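Local coordinates for AlkD2 (Streptococcus mutans, PDB 6M9M), which is of unknown function but binds inosine-5'-monophosphate and belongs to the HEAT-like repeat family of DNA glycosylases, at residues Q53-A58 and S80-W85; R86-L91 and N119-R124. One frame throughout, in Å; residues are numbered along the deposited sequence.

Contact 1. Residues Q53-A58 and S80-W85; sequences QVRMYA and SKDNNW. With IMP (inosinic acid), chain B.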
ATOM      1  N   GLN A  53     -16.086   6.128  -3.157  1.00 11.54           N
ATOM      2  CA  GLN A  53     -15.881   5.076  -4.141  1.00 12.47           C
ATOM      3  C   GLN A  53     -15.282   5.615  -5.436  1.00 12.09           C
ATOM      4  O   GLN A  53     -14.517   4.911  -6.102  1.00 12.40           O
ATOM      5  CB  GLN A  53     -17.199   4.347  -4.415  1.00 13.96           C
ATOM      6  CG  GLN A  53     -17.825   3.645  -3.207  1.00 14.20           C
ATOM      7  CD  GLN A  53     -18.834   4.501  -2.464  1.00 13.99           C
ATOM      8  OE1 GLN A  53     -18.752   5.728  -2.482  1.00 14.59           O
ATOM      9  NE2 GLN A  53     -19.783   3.852  -1.786  1.00 15.80           N
ATOM     10  N   VAL A  54     -15.612   6.856  -5.811  1.00 11.89           N
ATOM     11  CA  VAL A  54     -14.986   7.484  -6.973  1.00 12.11           C
ATOM     12  C   VAL A  54     -13.536   7.850  -6.668  1.00 11.45           C
ATOM     13  O   VAL A  54     -12.663   7.732  -7.533  1.00 11.03           O
ATOM     14  CB  VAL A  54     -15.831   8.678  -7.450  1.00 13.14           C
ATOM     15  CG1 VAL A  54     -15.142   9.430  -8.576  1.00 13.88           C
ATOM     16  CG2 VAL A  54     -17.192   8.195  -7.921  1.00 13.79           C
ATOM     17  N   ARG A  55     -13.243   8.244  -5.422  1.00 10.78           N
ATOM     18  CA  ARG A  55     -11.848   8.433  -5.048  1.00  9.78           C
ATOM     19  C   ARG A  55     -11.073   7.120  -5.097  1.00  9.92           C
ATOM     20  O   ARG A  55      -9.900   7.114  -5.476  1.00  9.58           O
ATOM     21  CB  ARG A  55     -11.732   9.093  -3.675  1.00 10.00           C
ATOM     22  CG  ARG A  55     -12.409  10.449  -3.592  1.00 10.10           C
ATOM     23  CD  ARG A  55     -11.821  11.316  -2.514  1.00  9.83           C
ATOM     24  NE  ARG A  55     -11.867  10.734  -1.173  1.00 10.79           N
ATOM     25  CZ  ARG A  55     -12.935  10.760  -0.384  1.00 10.69           C
ATOM     26  NH1 ARG A  55     -14.073  11.301  -0.806  1.00 12.49           N
ATOM     27  NH2 ARG A  55     -12.872  10.238   0.831  1.00 12.32           N
ATOM     28  N   MET A  56     -11.707   6.000  -4.732  1.00  9.88           N
ATOM     29  CA  MET A  56     -11.064   4.695  -4.894  1.00  9.74           C
ATOM     30  C   MET A  56     -10.678   4.452  -6.346  1.00  9.93           C
ATOM     31  O   MET A  56      -9.540   4.076  -6.643  1.00 10.14           O
ATOM     32  CB  MET A  56     -11.987   3.586  -4.395  1.00 10.10           C
ATOM     33  CG  MET A  56     -12.184   3.524  -2.885  1.00 10.86           C
ATOM     34  SD  MET A  56     -13.496   2.402  -2.355  1.00 12.15           S
ATOM     35  CE  MET A  56     -12.977   0.881  -3.123  1.00 13.33           C
ATOM     36  N   TYR A  57     -11.627   4.655  -7.261  1.00 10.19           N
ATOM     37  CA  TYR A  57     -11.360   4.579  -8.699  1.00 10.28           C
ATOM     38  C   TYR A  57     -10.164   5.447  -9.083  1.00 10.08           C
ATOM     39  O   TYR A  57      -9.263   5.011  -9.810  1.00 10.16           O
ATOM     40  CB  TYR A  57     -12.641   4.991  -9.437  1.00 11.47           C
ATOM     41  CG  TYR A  57     -12.469   5.368 -10.882  1.00 11.46           C
ATOM     42  CD1 TYR A  57     -12.183   6.669 -11.235  1.00 12.51           C
ATOM     43  CD2 TYR A  57     -12.587   4.423 -11.898  1.00 12.84           C
ATOM     44  CE1 TYR A  57     -12.031   7.042 -12.550  1.00 13.42           C
ATOM     45  CE2 TYR A  57     -12.438   4.790 -13.230  1.00 13.47           C
ATOM     46  CZ  TYR A  57     -12.144   6.103 -13.545  1.00 13.40           C
ATOM     47  OH  TYR A  57     -11.985   6.522 -14.843  1.00 14.66           O
ATOM     48  N   ALA A  58     -10.142   6.689  -8.593  1.00  9.63           N
ATOM     49  CA  ALA A  58      -9.068   7.614  -8.931  1.00 10.06           C
ATOM     50  C   ALA A  58      -7.717   7.112  -8.448  1.00  9.36           C
ATOM     51  O   ALA A  58      -6.701   7.296  -9.133  1.00  9.72           O
ATOM     52  CB  ALA A  58      -9.353   8.984  -8.319  1.00 10.54           C
ATOM     53  N   SER A  80      -2.518   9.981   0.950  1.00  8.17           N
ATOM     54  CA  SER A  80      -2.282   9.510   2.301  1.00  8.66           C
ATOM     55  C   SER A  80      -3.027  10.306   3.363  1.00  9.52           C
ATOM     56  O   SER A  80      -3.150   9.797   4.481  1.00  9.90           O
ATOM     57  CB  SER A  80      -0.787   9.541   2.575  1.00  8.86           C
ATOM     58  OG  SER A  80      -0.300  10.854   2.381  1.00  9.24           O
ATOM     59  N   LYS A  81      -3.556  11.495   3.043  1.00  9.06           N
ATOM     60  CA  LYS A  81      -4.380  12.272   3.970  1.00  9.16           C
ATOM     61  C   LYS A  81      -5.852  11.858   3.965  1.00  9.83           C
ATOM     62  O   LYS A  81      -6.632  12.377   4.766  1.00 11.14           O
ATOM     63  CB  LYS A  81      -4.285  13.770   3.647  1.00  9.34           C
ATOM     64  CG  LYS A  81      -2.896  14.351   3.777  1.00 10.34           C
ATOM     65  CD  LYS A  81      -2.862  15.767   3.162  1.00 11.05           C
ATOM     66  CE  LYS A  81      -1.516  16.417   3.337  1.00 11.14           C
ATOM     67  NZ  LYS A  81      -1.439  17.689   2.600  1.00 12.81           N
ATOM     68  N   ASP A  82      -6.263  10.946   3.093  1.00  8.94           N
ATOM     69  CA  ASP A  82      -7.683  10.647   2.951  1.00  9.32           C
ATOM     70  C   ASP A  82      -8.250  10.111   4.257  1.00  9.54           C
ATOM     71  O   ASP A  82      -7.655   9.230   4.887  1.00 10.66           O
ATOM     72  CB  ASP A  82      -7.870   9.630   1.819  1.00 10.19           C
ATOM     73  CG  ASP A  82      -9.245   9.703   1.202  1.00 10.19           C
ATOM     74  OD1 ASP A  82     -10.219   9.322   1.886  1.00 10.64           O
ATOM     75  OD2 ASP A  82      -9.346  10.162   0.045  1.00 10.35           O
ATOM     76  N   ASN A  83      -9.409  10.639   4.659  0.90  9.37           N
ATOM     77  CA  ASN A  83     -10.042  10.213   5.904  0.90 10.01           C
ATOM     78  C   ASN A  83     -10.890   8.960   5.760  0.90  9.87           C
ATOM     79  O   ASN A  83     -11.499   8.536   6.743  0.90 10.94           O
ATOM     80  CB  ASN A  83     -10.846  11.354   6.544  0.90 12.47           C
ATOM     81  CG  ASN A  83     -12.079  11.734   5.768  0.90 13.21           C
ATOM     82  OD1 ASN A  83     -12.535  10.989   4.910  0.90 14.80           O
ATOM     83  ND2 ASN A  83     -12.662  12.880   6.110  0.90 15.90           N
ATOM     84  N   ASN A  84     -10.902   8.328   4.602  1.00 10.73           N
ATOM     85  CA  ASN A  84     -11.703   7.135   4.380  1.00 10.76           C
ATOM     86  C   ASN A  84     -10.799   5.907   4.325  1.00  9.81           C
ATOM     87  O   ASN A  84      -9.892   5.832   3.496  1.00 10.84           O
ATOM     88  CB  ASN A  84     -12.520   7.281   3.099  1.00 11.07           C
ATOM     89  CG  ASN A  84     -13.364   6.075   2.822  1.00 12.38           C
ATOM     90  OD1 ASN A  84     -12.868   5.056   2.346  1.00 13.45           O
ATOM     91  ND2 ASN A  84     -14.656   6.178   3.132  1.00 13.91           N
ATOM     92  N   TRP A  85     -11.083   4.921   5.181  1.00 10.81           N
ATOM     93  CA  TRP A  85     -10.191   3.777   5.298  1.00 11.53           C
ATOM     94  C   TRP A  85     -10.216   2.904   4.055  1.00 11.05           C
ATOM     95  O   TRP A  85      -9.224   2.220   3.777  1.00 11.10           O
ATOM     96  CB  TRP A  85     -10.492   2.978   6.573  1.00 13.20           C
ATOM     97  CG  TRP A  85     -11.786   2.228   6.590  1.00 15.49           C
ATOM     98  CD1 TRP A  85     -12.966   2.632   7.144  1.00 17.54           C
ATOM     99  CD2 TRP A  85     -12.028   0.921   6.040  1.00 16.58           C
ATOM    100  NE1 TRP A  85     -13.922   1.664   6.972  1.00 19.61           N
ATOM    101  CE2 TRP A  85     -13.378   0.606   6.298  1.00 18.97           C
ATOM    102  CE3 TRP A  85     -11.234  -0.014   5.362  1.00 16.77           C
ATOM    103  CZ2 TRP A  85     -13.952  -0.601   5.903  1.00 19.51           C
ATOM    104  CZ3 TRP A  85     -11.814  -1.206   4.962  1.00 18.05           C
ATOM    105  CH2 TRP A  85     -13.157  -1.487   5.231  1.00 18.96           C
TER
HETATM  106  P   IMP B 301     -15.343  -5.576   2.894  1.00 26.52           P
HETATM  107  O1P IMP B 301     -15.949  -6.852   2.349  1.00 27.38           O
HETATM  108  O2P IMP B 301     -16.317  -4.890   3.819  1.00 25.25           O
HETATM  109  O3P IMP B 301     -15.003  -4.604   1.675  1.00 23.86           O
HETATM  110  O5' IMP B 301     -14.040  -5.985   3.695  1.00 35.35           O
HETATM  111  C5' IMP B 301     -13.199  -5.005   4.286  1.00 42.42           C
HETATM  112  C4' IMP B 301     -12.770  -5.462   5.653  1.00 48.85           C
HETATM  113  O4' IMP B 301     -11.829  -4.701   6.143  1.00 51.68           O
HETATM  114  C3' IMP B 301     -14.041  -5.361   6.698  1.00 51.85           C
HETATM  115  O3' IMP B 301     -14.042  -6.540   7.611  1.00 52.34           O
HETATM  116  C2' IMP B 301     -13.853  -4.313   7.360  1.00 53.83           C
HETATM  117  O2' IMP B 301     -14.555  -4.428   8.686  1.00 55.01           O
HETATM  118  C1' IMP B 301     -12.283  -4.289   7.549  1.00 53.91           C
HETATM  119  N9  IMP B 301     -11.678  -3.170   7.887  1.00 56.07           N
HETATM  120  C8  IMP B 301     -10.385  -2.769   7.794  1.00 56.89           C
HETATM  121  N7  IMP B 301     -10.292  -1.532   8.335  1.00 57.40           N
HETATM  122  C5  IMP B 301     -11.521  -1.166   8.781  1.00 57.70           C
HETATM  123  C6  IMP B 301     -11.948   0.011   9.412  1.00 58.55           C
HETATM  124  O6  IMP B 301     -10.962   1.051   9.658  1.00 58.83           O
HETATM  125  N1  IMP B 301     -13.219   0.154   9.764  1.00 58.82           N
HETATM  126  C2  IMP B 301     -14.109  -0.858   9.505  1.00 58.54           C
HETATM  127  N3  IMP B 301     -13.685  -2.013   8.886  1.00 57.71           N
HETATM  128  C4  IMP B 301     -12.392  -2.179   8.519  1.00 57.12           C
HETATM  129  O   HOH W   1     -14.466  10.540   3.155  1.00 17.16           O

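Contact 2. Residues R86-L91 and N119-R124; sequences RVQEVL and NLHTRR. With IMP (inosinic acid), chain B.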
ATOM      1  N   ARG A  86     -11.325   2.882   3.307  0.92  9.86           N
ATOM      2  CA  ARG A  86     -11.365   2.092   2.072  0.92  9.89           C
ATOM      3  C   ARG A  86     -10.475   2.714   1.004  0.92  9.82           C
ATOM      4  O   ARG A  86      -9.826   1.999   0.238  0.92 10.16           O
ATOM      5  CB  ARG A  86     -12.802   1.923   1.595  0.92 11.63           C
ATOM      6  CG  ARG A  86     -13.601   1.036   2.536  0.92 12.78           C
ATOM      7  CD  ARG A  86     -15.075   0.946   2.137  0.92 14.29           C
ATOM      8  NE  ARG A  86     -15.838   0.072   3.037  0.92 16.49           N
ATOM      9  CZ  ARG A  86     -15.843  -1.254   2.977  0.92 18.54           C
ATOM     10  NH1 ARG A  86     -15.165  -1.891   2.038  0.92 19.08           N
ATOM     11  NH2 ARG A  86     -16.539  -1.948   3.860  0.92 21.02           N
ATOM     12  N   VAL A  87     -10.425   4.047   0.939  1.00  9.78           N
ATOM     13  CA  VAL A  87      -9.473   4.710   0.047  1.00  9.52           C
ATOM     14  C   VAL A  87      -8.045   4.383   0.468  1.00  8.43           C
ATOM     15  O   VAL A  87      -7.178   4.140  -0.379  1.00  9.31           O
ATOM     16  CB  VAL A  87      -9.723   6.230  -0.012  1.00  9.78           C
ATOM     17  CG1 VAL A  87      -8.678   6.900  -0.890  1.00 10.25           C
ATOM     18  CG2 VAL A  87     -11.133   6.545  -0.521  1.00  9.95           C
ATOM     19  N   GLN A  88      -7.778   4.362   1.780  1.00  8.88           N
ATOM     20  CA  GLN A  88      -6.443   3.980   2.250  1.00  8.84           C
ATOM     21  C   GLN A  88      -6.063   2.568   1.802  1.00  8.60           C
ATOM     22  O   GLN A  88      -4.912   2.318   1.438  1.00  9.11           O
ATOM     23  CB  GLN A  88      -6.328   4.111   3.763  1.00  9.14           C
ATOM     24  CG  GLN A  88      -6.418   5.526   4.266  1.00  9.58           C
ATOM     25  CD  GLN A  88      -5.194   6.366   3.961  1.00  9.77           C
ATOM     26  OE1 GLN A  88      -4.122   5.848   3.645  1.00 10.64           O
ATOM     27  NE2 GLN A  88      -5.337   7.677   4.090  1.00 10.34           N
ATOM     28  N   GLU A  89      -7.016   1.632   1.809  1.00  9.31           N
ATOM     29  CA  GLU A  89      -6.697   0.301   1.312  1.00  8.91           C
ATOM     30  C   GLU A  89      -6.334   0.336  -0.167  1.00 10.07           C
ATOM     31  O   GLU A  89      -5.421  -0.365  -0.601  1.00 10.33           O
ATOM     32  CB  GLU A  89      -7.860  -0.661   1.535  1.00 10.61           C
ATOM     33  CG  GLU A  89      -8.161  -0.958   2.997  1.00 12.80           C
ATOM     34  CD  GLU A  89      -7.018  -1.660   3.749  1.00 14.39           C
ATOM     35  OE1 GLU A  89      -6.084  -2.222   3.124  1.00 17.83           O
ATOM     36  OE2 GLU A  89      -7.034  -1.633   4.990  1.00 16.23           O
ATOM     37  N   VAL A  90      -7.016   1.167  -0.956  1.00  9.59           N
ATOM     38  CA  VAL A  90      -6.666   1.283  -2.370  1.00  9.07           C
ATOM     39  C   VAL A  90      -5.293   1.921  -2.537  1.00  8.61           C
ATOM     40  O   VAL A  90      -4.540   1.542  -3.432  1.00  9.02           O
ATOM     41  CB  VAL A  90      -7.765   2.007  -3.165  1.00  9.83           C
ATOM     42  CG1 VAL A  90      -7.359   2.141  -4.626  1.00 10.93           C
ATOM     43  CG2 VAL A  90      -9.055   1.209  -3.072  1.00 11.06           C
ATOM     44  N   LEU A  91      -4.935   2.895  -1.676  1.00  8.58           N
ATOM     45  CA  LEU A  91      -3.586   3.476  -1.747  1.00  8.98           C
ATOM     46  C   LEU A  91      -2.507   2.401  -1.623  1.00  8.68           C
ATOM     47  O   LEU A  91      -1.506   2.438  -2.346  1.00  8.76           O
ATOM     48  CB  LEU A  91      -3.401   4.565  -0.683  1.00  8.74           C
ATOM     49  CG  LEU A  91      -2.017   5.208  -0.611  1.00  8.96           C
ATOM     50  CD1 LEU A  91      -1.631   5.887  -1.918  1.00  9.52           C
ATOM     51  CD2 LEU A  91      -1.944   6.188   0.553  1.00 10.17           C
ATOM     52  N   ASN A 119       3.967  10.703   7.299  1.00 12.02           N
ATOM     53  CA  ASN A 119       2.552  10.374   7.419  1.00 10.76           C
ATOM     54  C   ASN A 119       2.431   8.877   7.674  1.00  9.90           C
ATOM     55  O   ASN A 119       2.898   8.066   6.872  1.00  9.91           O
ATOM     56  CB  ASN A 119       1.792  10.802   6.162  1.00 11.95           C
ATOM     57  CG  ASN A 119       0.277  10.678   6.297  1.00 14.14           C
ATOM     58  OD1 ASN A 119      -0.259   9.824   7.005  1.00 13.59           O
ATOM     59  ND2 ASN A 119      -0.423  11.535   5.583  1.00 17.77           N
ATOM     60  N   LEU A 120       1.822   8.520   8.799  1.00  9.86           N
ATOM     61  CA  LEU A 120       1.635   7.121   9.132  1.00  9.83           C
ATOM     62  C   LEU A 120       0.899   6.364   8.030  1.00  9.62           C
ATOM     63  O   LEU A 120       1.121   5.164   7.860  1.00  9.22           O
ATOM     64  CB  LEU A 120       0.910   7.005  10.475  1.00  9.79           C
ATOM     65  CG  LEU A 120      -0.565   7.452  10.528  1.00 10.58           C
ATOM     66  CD1 LEU A 120      -1.522   6.318  10.159  1.00 11.36           C
ATOM     67  CD2 LEU A 120      -0.918   8.011  11.883  1.00 11.67           C
ATOM     68  N   HIS A 121       0.033   7.041   7.268  1.00  9.01           N
ATOM     69  CA  HIS A 121      -0.678   6.355   6.195  1.00  8.88           C
ATOM     70  C   HIS A 121       0.245   6.018   5.034  1.00  9.01           C
ATOM     71  O   HIS A 121       0.026   5.016   4.347  1.00  9.58           O
ATOM     72  CB  HIS A 121      -1.852   7.196   5.711  1.00  9.98           C
ATOM     73  CG  HIS A 121      -2.909   7.403   6.748  1.00 11.74           C
ATOM     74  ND1 HIS A 121      -2.971   8.538   7.521  1.00 14.55           N
ATOM     75  CD2 HIS A 121      -3.917   6.601   7.171  1.00 12.70           C
ATOM     76  CE1 HIS A 121      -3.983   8.436   8.363  1.00 15.00           C
ATOM     77  NE2 HIS A 121      -4.573   7.271   8.173  1.00 14.00           N
ATOM     78  N   THR A 122       1.262   6.841   4.797  1.00  8.61           N
ATOM     79  CA  THR A 122       2.257   6.513   3.779  1.00  9.18           C
ATOM     80  C   THR A 122       3.050   5.281   4.193  1.00  8.30           C
ATOM     81  O   THR A 122       3.258   4.364   3.394  1.00  8.90           O
ATOM     82  CB  THR A 122       3.195   7.709   3.587  1.00  9.19           C
ATOM     83  OG1 THR A 122       2.431   8.891   3.286  1.00  9.62           O
ATOM     84  CG2 THR A 122       4.212   7.452   2.475  1.00  9.38           C
ATOM     85  N   ARG A 123       3.483   5.236   5.455  1.00  8.40           N
ATOM     86  CA  ARG A 123       4.249   4.092   5.938  1.00  8.63           C
ATOM     87  C   ARG A 123       3.414   2.820   5.881  1.00  9.15           C
ATOM     88  O   ARG A 123       3.899   1.771   5.436  1.00  9.50           O
ATOM     89  CB  ARG A 123       4.715   4.356   7.374  1.00  8.58           C
ATOM     90  CG  ARG A 123       5.587   5.598   7.517  1.00  9.21           C
ATOM     91  CD  ARG A 123       6.354   5.660   8.819  1.00 10.05           C
ATOM     92  NE  ARG A 123       5.542   5.682  10.028  1.00 10.30           N
ATOM     93  CZ  ARG A 123       4.957   6.762  10.530  1.00 10.65           C
ATOM     94  NH1 ARG A 123       5.025   7.927   9.887  1.00 10.76           N
ATOM     95  NH2 ARG A 123       4.288   6.666  11.658  1.00 11.28           N
ATOM     96  N   ARG A 124       2.143   2.904   6.296  1.00  8.47           N
ATOM     97  CA  ARG A 124       1.282   1.724   6.292  1.00  8.58           C
ATOM     98  C   ARG A 124       0.965   1.279   4.871  1.00  8.62           C
ATOM     99  O   ARG A 124       0.860   0.080   4.610  1.00  9.39           O
ATOM    100  CB  ARG A 124      -0.005   2.005   7.080  1.00  9.01           C
ATOM    101  CG  ARG A 124      -0.856   0.773   7.404  1.00  9.66           C
ATOM    102  CD  ARG A 124      -1.894   0.488   6.327  1.00 10.28           C
ATOM    103  NE  ARG A 124      -2.822  -0.546   6.771  1.00 11.48           N
ATOM    104  CZ  ARG A 124      -3.817  -1.036   6.036  1.00 11.88           C
ATOM    105  NH1 ARG A 124      -4.002  -0.591   4.806  1.00 11.55           N
ATOM    106  NH2 ARG A 124      -4.610  -1.977   6.528  1.00 12.75           N
TER
HETATM  107  P   IMP B 301     -15.343  -5.576   2.894  1.00 26.52           P
HETATM  108  O1P IMP B 301     -15.949  -6.852   2.349  1.00 27.38           O
HETATM  109  O2P IMP B 301     -16.317  -4.890   3.819  1.00 25.25           O
HETATM  110  O3P IMP B 301     -15.003  -4.604   1.675  1.00 23.86           O
HETATM  111  O5' IMP B 301     -14.040  -5.985   3.695  1.00 35.35           O
HETATM  112  C5' IMP B 301     -13.199  -5.005   4.286  1.00 42.42           C
HETATM  113  C4' IMP B 301     -12.770  -5.462   5.653  1.00 48.85           C
HETATM  114  O4' IMP B 301     -11.829  -4.701   6.143  1.00 51.68           O
HETATM  115  C3' IMP B 301     -14.041  -5.361   6.698  1.00 51.85           C
HETATM  116  O3' IMP B 301     -14.042  -6.540   7.611  1.00 52.34           O
HETATM  117  C2' IMP B 301     -13.853  -4.313   7.360  1.00 53.83           C
HETATM  118  O2' IMP B 301     -14.555  -4.428   8.686  1.00 55.01           O
HETATM  119  C1' IMP B 301     -12.283  -4.289   7.549  1.00 53.91           C
HETATM  120  N9  IMP B 301     -11.678  -3.170   7.887  1.00 56.07           N
HETATM  121  C8  IMP B 301     -10.385  -2.769   7.794  1.00 56.89           C
HETATM  122  N7  IMP B 301     -10.292  -1.532   8.335  1.00 57.40           N
HETATM  123  C5  IMP B 301     -11.521  -1.166   8.781  1.00 57.70           C
HETATM  124  C6  IMP B 301     -11.948   0.011   9.412  1.00 58.55           C
HETATM  125  O6  IMP B 301     -10.962   1.051   9.658  1.00 58.83           O
HETATM  126  N1  IMP B 301     -13.219   0.154   9.764  1.00 58.82           N
HETATM  127  C2  IMP B 301     -14.109  -0.858   9.505  1.00 58.54           C
HETATM  128  N3  IMP B 301     -13.685  -2.013   8.886  1.00 57.71           N
HETATM  129  C4  IMP B 301     -12.392  -2.179   8.519  1.00 57.12           C
HETATM  130  O   HOH W   2      -2.462   3.870   4.667  1.00 10.89           O
HETATM  131  O   HOH W   3      -2.900   1.563   3.293  1.00 11.14           O

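Contact 1. Residues Q53-A58 and S80-W85
Arg55 reaches from helix 52-65 to Asp82 in the loop ahead of helix 85-102. CB leaves the helix toward the loop. CG lies anti to the carbonyl carbon, CD lies 3.7 Å from Asp82 OD2, and a bend at chi3 (-58°) swings Arg55 NE toward that oxygen. From there Arg55 grips side-on: NE donates to Asp82 OD2 at 2.9 Å, and Arg55 NH2 donates to Asp82 OD1 at 3.0 Å in a nearly straight bond (170° at the hydrogen). Both oxygens offer their syn lone pairs, and the two planes lie 23° apart, so this is a nearly coplanar two-bond salt bridge. Arg55 NH1 turns elsewhere, to Ser49 O. Arg55 NH2 also packs 3.7 Å from Asn84 CB and donates to a water at 2.8 Å, which itself donates to Asn83 OD1.

The salt bridge joins helix 52-65 to the loop between helices 69-79 and 85-102 of this HEAT-like repeat protein, and the loop has its own internal bracing. The anti lone pair of Asp82 OD1 accepts from Asn84 N at 3.0 Å, an Asx turn, so one oxygen serves both the arginine and the loop backbone. Asn84, the N-cap of helix 85-102, accepts from Val87 N through OD1. Directly after it comes Trp85, whose indole lies flat under the hypoxanthine: IMP C5 stands 3.4 Å above the ring plane, over its centre, and Trp85 NE1 comes within 3.3 Å of IMP N1.

Contact 2. Residues R86-L91 and N119-R124
Where two helices of the HEAT-like repeat array meet, Glu89 and Gln88 of helix 85-102 face Arg124 and His121 of helix 120-129. The axes of segments 86-91 and 120-124 approach to 10.1 Å at 49°, and long side chains span the distance. Glu89 bends at chi2 (-63°), and this carries its carboxylate round to Arg124 although its CB points away. Arg124 grips it end-on: Arg124 NH1 donates to Glu89 OE1 at 3.1 Å, and Arg124 NH2 to Glu89 OE2 at 2.9 Å. The planes stand 74° apart, however. NH1 therefore meets OE1 from above the carboxylate plane, while NH2 reaches OE2 on the syn side, somewhat out of that plane. A water accepting from Arg124 NH1 and donating to Gln88 O adds a bridge back to the helix backbone.

Buried Gln88 crosses His121 at about a right angle. Its NE2 lies over one face of the imidazole, 3.6 Å from His121 CG, with Leu120 CD1 on the opposite face; Gln88 OE1 rests 3.4 Å from His121 CB. A second water donates to both Gln88 OE1 and His121 O, while Gln88 NE2 bonds to Asp82 O. At the N-terminus of helix 120-129, Asn119 OD1 caps His121 N at 2.8 Å and also takes His121 ND1 at 3.0 Å, a bond that restrains the ring's rotation. At the start of helix 85-102, extended Arg86 serves the ligand instead: NH1 donates to IMP O3P at 2.7 Å and NH2 to IMP O2P, a paired grip on the phosphate.

Contact 1 closes before contact 2 opens along the chain, and their centres lie 9 Å apart. Residues 80-85 run straight into 86-91, so the loop held by helix 52-65 leads into the helix that packs against helix 120-129. The contacts also touch across space: Gln88 NE2 probably bonds to Ser80 O (3.1 Å), and Ser80 O packs against His121 CB. Together they link helices 52-65, 85-102 and 120-129, every second helix along this part of the chain, consistent with the curved, all-helical architecture of HEAT-like repeats. Both border IMP, one through the base and the other through the phosphate, while His18 and Gly19 complete the pocket from near the N-terminus.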